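Local coordinates for putative cytoplasmic protein (Salmonella enterica subsp. enterica serovar Typhimurium, PDB 4IQN) that is of unknown function, a putative cytoplasmic protein belonging to an uncharacterised family of domains, at residues L161-N172 / W192-E200. Residues are numbered along the deposited sequence; the frame is centred on the assembly and turned at random.
Sequences LAESSLVEYLYN and WKAQQKMNE
Ser-164 meets Gln-196 at a CA-to-CA distance of 4.8 Å, where the loop ahead of helix 166-172 crosses helix 192-200; the two helix axes stay 11.8 Å apart, their directions 136° from parallel. Trp-192 packs its indole against the first two turns of helix 166-172, where Glu-168 and Tyr-171 meet it. The extended side chain of Glu-168, its CG anti to the backbone N, lies across one indole face: CG sits 3.8 Å from the centroid of the six-membered ring, a CH-pi contact, and the carboxylate is stacked on the indole, the planes 21° apart. Beyond, Tyr-171 CB packs on Trp-192 CH2. Glu-168 OE1 is gripped from opposite faces of its plane by Ser-164 N (2.8 Å) and Ser-164 OG (2.7 Å), which fixes the carboxylate's rotation, while a water joins OE2 to Gln-196 OE1. Gln-196 NE2 donates a nearly straight bond to Ala-162 O (2.9 Å, 172°), approaching from above the carbonyl plane. Another water links Ala-162 O to Glu-200 OE2, and Asn-199 ND2 donates to a water held by Glu-163 O. Ser-165 OG caps the helix, accepting weakly from Val-167 N and Glu-168 N; Glu-168 binds back to Ser-164 N, one residue before the N-cap, resembling a capping box shifted by one residue without being one. The loop leaving edge strand 158-161 of the antiparallel sheet thus leads into a capped helix 166-174, and this strand-to-helix junction packs on helix 190-207.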
loop_
_atom_site.group_PDB
_atom_site.type_symbol
_atom_site.label_atom_id
_atom_site.label_comp_id
_atom_site.label_asym_id
_atom_site.label_seq_id
_atom_site.Cartn_x
_atom_site.Cartn_y
_atom_site.Cartn_z
ATOM N N LEU A 161 -2.739 -7.274 7.904
ATOM C CA LEU A 161 -1.309 -7.090 7.618
ATOM C C LEU A 161 -0.779 -8.343 6.941
ATOM O O LEU A 161 -1.020 -9.474 7.391
ATOM C CB LEU A 161 -0.495 -6.824 8.840
ATOM C CG LEU A 161 -0.138 -5.425 9.257
ATOM C CD1 LEU A 161 1.203 -5.561 9.952
ATOM C CD2 LEU A 161 -0.117 -4.348 8.197
ATOM N N ALA A 162 -0.074 -8.119 5.864
ATOM C CA ALA A 162 0.356 -9.183 4.986
ATOM C C ALA A 162 1.910 -9.188 4.826
ATOM O O ALA A 162 2.628 -9.473 5.812
ATOM C CB ALA A 162 -0.425 -9.083 3.699
ATOM N N GLU A 163 2.440 -8.881 3.638
ATOM C CA GLU A 163 3.871 -8.850 3.420
ATOM C C GLU A 163 4.607 -7.893 4.379
ATOM O O GLU A 163 4.023 -6.900 4.876
ATOM C CB GLU A 163 4.185 -8.488 1.973
ATOM C CG GLU A 163 3.819 -9.511 0.906
ATOM C CD GLU A 163 2.383 -9.473 0.392
ATOM O OE1 GLU A 163 1.491 -8.815 0.967
ATOM O OE2 GLU A 163 2.125 -10.142 -0.649
ATOM N N SER A 164 5.867 -8.224 4.626
ATOM C CA SER A 164 6.733 -7.492 5.532
ATOM C C SER A 164 6.919 -6.055 5.006
ATOM O O SER A 164 7.029 -5.140 5.814
ATOM C CB SER A 164 8.096 -8.137 5.695
ATOM O OG SER A 164 8.807 -8.265 4.467
ATOM N N SER A 165 6.922 -5.894 3.682
ATOM C CA SER A 165 7.118 -4.619 3.017
ATOM C C SER A 165 6.786 -4.692 1.556
ATOM O O SER A 165 6.575 -5.789 1.002
ATOM C CB SER A 165 8.582 -4.227 3.122
ATOM O OG SER A 165 9.431 -5.033 2.320
ATOM N N LEU A 166 6.800 -3.523 0.896
ATOM C CA LEU A 166 6.690 -3.426 -0.539
ATOM C C LEU A 166 7.800 -4.234 -1.278
ATOM O O LEU A 166 7.570 -4.738 -2.382
ATOM C CB LEU A 166 6.724 -1.943 -0.977
ATOM C CG LEU A 166 6.399 -1.667 -2.451
ATOM C CD1 LEU A 166 5.028 -2.197 -2.824
ATOM C CD2 LEU A 166 6.511 -0.173 -2.732
ATOM N N VAL A 167 8.972 -4.352 -0.664
ATOM C CA VAL A 167 10.055 -5.149 -1.217
ATOM C C VAL A 167 9.627 -6.620 -1.341
ATOM O O VAL A 167 9.732 -7.198 -2.418
ATOM C CB VAL A 167 11.350 -5.026 -0.399
ATOM C CG1 VAL A 167 12.469 -5.912 -0.932
ATOM C CG2 VAL A 167 11.839 -3.561 -0.386
ATOM N N GLU A 168 9.123 -7.194 -0.275
ATOM C CA GLU A 168 8.634 -8.572 -0.320
ATOM C C GLU A 168 7.483 -8.714 -1.330
ATOM O O GLU A 168 7.454 -9.663 -2.119
ATOM C CB GLU A 168 8.190 -9.033 1.063
ATOM C CG GLU A 168 7.615 -10.451 1.065
ATOM C CD GLU A 168 7.339 -11.042 2.421
ATOM O OE1 GLU A 168 7.370 -10.326 3.451
ATOM O OE2 GLU A 168 7.067 -12.275 2.469
ATOM N N TYR A 169 6.548 -7.768 -1.313
ATOM C CA TYR A 169 5.435 -7.786 -2.237
ATOM C C TYR A 169 5.938 -7.845 -3.683
ATOM O O TYR A 169 5.499 -8.689 -4.483
ATOM C CB TYR A 169 4.501 -6.573 -2.000
ATOM C CG TYR A 169 3.469 -6.380 -3.072
ATOM C CD1 TYR A 169 2.281 -7.113 -3.074
ATOM C CD2 TYR A 169 3.681 -5.491 -4.127
ATOM C CE1 TYR A 169 1.345 -6.967 -4.068
ATOM C CE2 TYR A 169 2.746 -5.307 -5.120
ATOM C CZ TYR A 169 1.568 -6.045 -5.108
ATOM O OH TYR A 169 0.631 -5.898 -6.117
ATOM N N LEU A 170 6.875 -6.964 -4.038
ATOM C CA LEU A 170 7.340 -6.909 -5.408
ATOM C C LEU A 170 8.162 -8.133 -5.834
ATOM O O LEU A 170 8.038 -8.585 -6.989
ATOM C CB LEU A 170 8.119 -5.615 -5.671
ATOM C CG LEU A 170 7.219 -4.396 -5.736
ATOM C CD1 LEU A 170 8.118 -3.173 -5.921
ATOM C CD2 LEU A 170 6.195 -4.456 -6.863
ATOM N N TYR A 171 8.997 -8.663 -4.947
ATOM C CA TYR A 171 9.738 -9.885 -5.280
ATOM C C TYR A 171 8.755 -10.984 -5.658
ATOM O O TYR A 171 8.997 -11.771 -6.603
ATOM C CB TYR A 171 10.633 -10.342 -4.121
ATOM C CG TYR A 171 12.048 -9.804 -4.175
ATOM C CD1 TYR A 171 13.005 -10.360 -5.033
ATOM C CD2 TYR A 171 12.429 -8.736 -3.401
ATOM C CE1 TYR A 171 14.288 -9.863 -5.093
ATOM C CE2 TYR A 171 13.736 -8.245 -3.447
ATOM C CZ TYR A 171 14.662 -8.797 -4.297
ATOM O OH TYR A 171 15.969 -8.301 -4.357
ATOM N N ASN A 172 7.654 -11.046 -4.924
ATOM C CA ASN A 172 6.634 -12.055 -5.217
ATOM C C ASN A 172 5.953 -11.776 -6.577
ATOM O O ASN A 172 5.813 -12.682 -7.389
ATOM C CB ASN A 172 5.656 -12.203 -4.069
ATOM C CG ASN A 172 6.222 -13.025 -2.921
ATOM O OD1 ASN A 172 6.877 -12.531 -1.996
ATOM N ND2 ASN A 172 5.986 -14.291 -2.986
ATOM N N TRP A 192 11.997 -12.127 6.453
ATOM C CA TRP A 192 10.672 -11.602 6.170
ATOM C C TRP A 192 9.643 -12.044 7.176
ATOM O O TRP A 192 8.872 -11.218 7.680
ATOM C CB TRP A 192 10.232 -11.902 4.751
ATOM C CG TRP A 192 10.997 -11.138 3.678
ATOM C CD1 TRP A 192 11.748 -9.982 3.842
ATOM C CD2 TRP A 192 11.008 -11.420 2.286
ATOM N NE1 TRP A 192 12.219 -9.559 2.635
ATOM C CE2 TRP A 192 11.807 -10.431 1.661
ATOM C CE3 TRP A 192 10.489 -12.469 1.494
ATOM C CZ2 TRP A 192 12.024 -10.401 0.285
ATOM C CZ3 TRP A 192 10.725 -12.446 0.152
ATOM C CH2 TRP A 192 11.519 -11.430 -0.453
ATOM N N LYS A 193 9.604 -13.347 7.490
ATOM C CA LYS A 193 8.656 -13.827 8.505
ATOM C C LYS A 193 8.883 -13.126 9.851
ATOM O O LYS A 193 7.920 -12.742 10.532
ATOM C CB LYS A 193 8.652 -15.391 8.643
ATOM C CG LYS A 193 7.242 -15.944 9.052
ATOM C CD LYS A 193 6.329 -16.250 7.824
ATOM C CE LYS A 193 4.799 -16.006 7.950
ATOM N NZ LYS A 193 3.967 -16.643 9.047
ATOM N N ALA A 194 10.135 -12.960 10.221
ATOM C CA ALA A 194 10.515 -12.309 11.483
ATOM C C ALA A 194 10.036 -10.857 11.507
ATOM O O ALA A 194 9.556 -10.401 12.527
ATOM C CB ALA A 194 11.997 -12.350 11.686
ATOM N N GLN A 195 10.159 -10.150 10.390
ATOM C CA GLN A 195 9.673 -8.767 10.340
ATOM C C GLN A 195 8.136 -8.712 10.370
ATOM O O GLN A 195 7.551 -7.837 11.032
ATOM C CB GLN A 195 10.243 -8.022 9.149
ATOM C CG GLN A 195 9.917 -6.554 9.147
ATOM C CD GLN A 195 10.607 -5.840 10.301
ATOM O OE1 GLN A 195 11.821 -5.925 10.443
ATOM N NE2 GLN A 195 9.842 -5.156 11.134
ATOM N N GLN A 196 7.470 -9.632 9.682
ATOM C CA GLN A 196 6.028 -9.711 9.744
ATOM C C GLN A 196 5.543 -9.919 11.166
ATOM O O GLN A 196 4.597 -9.275 11.606
ATOM C CB GLN A 196 5.484 -10.839 8.855
ATOM C CG GLN A 196 5.567 -10.612 7.366
ATOM C CD GLN A 196 5.245 -11.884 6.612
ATOM O OE1 GLN A 196 5.907 -12.896 6.773
ATOM N NE2 GLN A 196 4.218 -11.860 5.881
ATOM N N LYS A 197 6.169 -10.851 11.869
ATOM C CA LYS A 197 5.838 -11.086 13.288
ATOM C C LYS A 197 6.037 -9.809 14.139
ATOM O O LYS A 197 5.168 -9.458 14.932
ATOM C CB LYS A 197 6.630 -12.249 13.843
ATOM C CG LYS A 197 6.192 -12.759 15.205
ATOM C CD LYS A 197 6.864 -14.107 15.439
ATOM C CE LYS A 197 6.647 -14.707 16.821
ATOM N NZ LYS A 197 7.794 -15.610 17.170
HETATM N N MSE A 198 7.152 -9.111 13.946
HETATM C CA MSE A 198 7.412 -7.837 14.641
HETATM C C MSE A 198 6.340 -6.811 14.332
HETATM O O MSE A 198 5.879 -6.079 15.231
HETATM C CB MSE A 198 8.776 -7.291 14.217
HETATM C CG MSE A 198 9.987 -7.900 14.953
HETATM SE SE MSE A 198 11.670 -6.868 14.609
HETATM C CE MSE A 198 10.947 -5.187 15.371
ATOM N N ASN A 199 5.959 -6.723 13.063
ATOM C CA ASN A 199 5.033 -5.720 12.557
ATOM C C ASN A 199 3.679 -5.963 13.182
ATOM O O ASN A 199 3.042 -5.042 13.653
ATOM C CB ASN A 199 4.933 -5.760 11.022
ATOM C CG ASN A 199 6.182 -5.227 10.301
ATOM O OD1 ASN A 199 7.057 -4.644 10.912
ATOM N ND2 ASN A 199 6.255 -5.422 8.988
ATOM N N GLU A 200 3.270 -7.226 13.247
ATOM C CA GLU A 200 1.975 -7.568 13.805
ATOM C C GLU A 200 1.879 -7.290 15.293
ATOM O O GLU A 200 0.832 -6.797 15.778
ATOM C CB GLU A 200 1.642 -9.017 13.450
ATOM C CG GLU A 200 1.340 -9.144 11.944
ATOM C CD GLU A 200 1.261 -10.593 11.458
ATOM O OE1 GLU A 200 0.662 -11.398 12.211
ATOM O OE2 GLU A 200 1.798 -10.913 10.345
HETATM O O HOH W 1 2.507 -8.926 8.584
HETATM O O HOH W 2 4.047 -6.933 7.852
HETATM O O HOH W 3 8.252 -3.565 7.616
HETATM O O HOH W 4 6.996 -13.996 4.413
#